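Local coordinates for putative isochorismatase (Bordetella bronchiseptica, PDB 3UAO), which catalyses the hydrolysis of maleamate to maleate and ammonia, a step in the bacterial degradation of nicotinate (vitamin B3), at residues L188-C193 with D220-K225. Sequence-based numbering, arbitrary orientation.
Sequences LVLSDC and DEALAK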
loop_
_atom_site.group_PDB
_atom_site.type_symbol
_atom_site.label_atom_id
_atom_site.label_comp_id
_atom_site.label_asym_id
_atom_site.label_seq_id
_atom_site.Cartn_x
_atom_site.Cartn_y
_atom_site.Cartn_z
ATOM N N LEU A 188 1.770 -20.502 -4.416
ATOM C CA LEU A 188 2.207 -21.790 -4.927
ATOM C C LEU A 188 3.130 -21.496 -6.116
ATOM O O LEU A 188 2.672 -21.208 -7.231
ATOM C CB LEU A 188 0.993 -22.610 -5.378
ATOM C CG LEU A 188 1.117 -24.137 -5.458
ATOM C CD1 LEU A 188 -0.223 -24.753 -5.845
ATOM C CD2 LEU A 188 2.244 -24.601 -6.381
ATOM N N VAL A 189 4.436 -21.554 -5.875
ATOM C CA VAL A 189 5.412 -21.287 -6.924
ATOM C C VAL A 189 5.611 -22.523 -7.814
ATOM O O VAL A 189 6.080 -23.565 -7.376
ATOM C CB VAL A 189 6.733 -20.788 -6.356
ATOM C CG1 VAL A 189 7.718 -20.489 -7.493
ATOM C CG2 VAL A 189 6.467 -19.523 -5.515
ATOM N N LEU A 190 5.208 -22.396 -9.064
ATOM C CA LEU A 190 5.397 -23.418 -10.042
ATOM C C LEU A 190 6.876 -23.449 -10.439
ATOM O O LEU A 190 7.300 -22.669 -11.287
ATOM C CB LEU A 190 4.546 -23.108 -11.265
ATOM C CG LEU A 190 3.040 -23.377 -11.350
ATOM C CD1 LEU A 190 2.488 -24.280 -10.202
ATOM C CD2 LEU A 190 2.196 -22.071 -11.601
ATOM N N SER A 191 7.646 -24.353 -9.826
ATOM C CA SER A 191 9.102 -24.415 -9.997
ATOM C C SER A 191 9.556 -24.610 -11.435
ATOM O O SER A 191 10.681 -24.243 -11.761
ATOM C CB SER A 191 9.718 -25.541 -9.156
ATOM O OG SER A 191 9.143 -26.809 -9.468
ATOM N N ASP A 192 8.702 -25.224 -12.265
ATOM C CA ASP A 192 9.011 -25.480 -13.657
ATOM C C ASP A 192 8.345 -24.452 -14.566
ATOM O O ASP A 192 8.457 -24.557 -15.782
ATOM C CB ASP A 192 8.703 -26.953 -14.074
ATOM C CG ASP A 192 7.222 -27.341 -13.948
ATOM O OD1 ASP A 192 6.480 -26.743 -13.125
ATOM O OD2 ASP A 192 6.780 -28.268 -14.677
ATOM N N CYS A 193 7.699 -23.448 -13.970
ATOM C CA CYS A 193 7.061 -22.357 -14.699
ATOM C C CYS A 193 7.588 -20.960 -14.337
ATOM O O CYS A 193 7.008 -19.912 -14.730
ATOM C CB CYS A 193 5.566 -22.381 -14.433
ATOM S SG CYS A 193 4.731 -23.797 -15.112
ATOM N N ASP A 220 2.745 -30.318 -12.751
ATOM C CA ASP A 220 1.915 -31.529 -12.731
ATOM C C ASP A 220 1.441 -31.791 -11.310
ATOM O O ASP A 220 0.284 -32.124 -11.070
ATOM C CB ASP A 220 2.681 -32.739 -13.277
ATOM C CG ASP A 220 4.040 -32.967 -12.572
ATOM O OD1 ASP A 220 4.834 -32.005 -12.431
ATOM O OD2 ASP A 220 4.302 -34.127 -12.175
ATOM N N GLU A 221 2.351 -31.562 -10.378
ATOM C CA GLU A 221 2.093 -31.720 -8.960
ATOM C C GLU A 221 1.039 -30.716 -8.497
ATOM O O GLU A 221 0.098 -31.106 -7.804
ATOM C CB GLU A 221 3.379 -31.478 -8.200
ATOM C CG GLU A 221 3.634 -32.350 -7.019
ATOM C CD GLU A 221 5.131 -32.529 -6.861
ATOM O OE1 GLU A 221 5.692 -33.485 -7.476
ATOM O OE2 GLU A 221 5.747 -31.675 -6.185
ATOM N N ALA A 222 1.225 -29.435 -8.868
ATOM C CA ALA A 222 0.311 -28.346 -8.490
ATOM C C ALA A 222 -1.113 -28.624 -9.000
ATOM O O ALA A 222 -2.047 -28.665 -8.213
ATOM C CB ALA A 222 0.815 -26.972 -9.004
ATOM N N LEU A 223 -1.245 -28.879 -10.298
ATOM C CA LEU A 223 -2.533 -29.153 -10.914
ATOM C C LEU A 223 -3.223 -30.406 -10.378
ATOM O O LEU A 223 -4.448 -30.454 -10.372
ATOM C CB LEU A 223 -2.392 -29.259 -12.431
ATOM C CG LEU A 223 -1.840 -28.023 -13.168
ATOM C CD1 LEU A 223 -1.552 -28.400 -14.642
ATOM C CD2 LEU A 223 -2.732 -26.799 -13.063
ATOM N N ALA A 224 -2.461 -31.418 -9.951
ATOM C CA ALA A 224 -3.055 -32.590 -9.285
ATOM C C ALA A 224 -3.534 -32.253 -7.855
ATOM O O ALA A 224 -4.513 -32.847 -7.375
ATOM C CB ALA A 224 -2.072 -33.777 -9.246
ATOM N N LYS A 225 -2.841 -31.295 -7.219
ATOM C CA LYS A 225 -3.002 -30.876 -5.805
ATOM C C LYS A 225 -2.209 -31.793 -4.877
ATOM O O LYS A 225 -1.020 -31.529 -4.596
ATOM C CB LYS A 225 -4.477 -30.748 -5.361
ATOM C CG LYS A 225 -5.196 -29.491 -5.758
ATOM C CD LYS A 225 -4.490 -28.714 -6.820
ATOM C CE LYS A 225 -5.390 -27.841 -7.639
ATOM N NZ LYS A 225 -4.555 -27.282 -8.714
#
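The methyl group of A222 meets the branched ends of two leucines, L188 and L190, which lie two residues apart on the strand and project from the same face of the sheet. L190 makes the nearer approach, its CD1 standing 3.4 Å from A222 CB, short for two methyl carbons, so the packing is tight here. L188 touches the same methyl with both branches, CD2 at 3.8 Å and CD1 at 4.0 Å from A222 CB, so that the alanine is met by one methyl of L190 and two of L188. The leucines arrive by different routes: the CB of L188 already points toward the helix, and with CG anti to the backbone N (chi1 -158°) the branch carries both methyls up to A222, whereas the CB of L190 does not point at the helix and a nearly eclipsed chi2 of -13° swings CD1 across. The CA atoms of L190 and A222 are 7.2 Å apart, a close approach consistent with a single methyl at the interface.

Beyond this apolar contact, a type I turn from L190 to C193, closed by C193 N to L190 O at 2.8 Å, redirects the chain. D192 on this turn uses OD2 to hydrogen-bond H219 ND1, tying it to the start of the helix. M217 and L163 extend the apolar layer. In this Rossmann-like parallel sheet, strand 186-195 runs between strands 161-167 and 215-217, and the C-terminal helix 219-224 packs over its face beside helix 67-84.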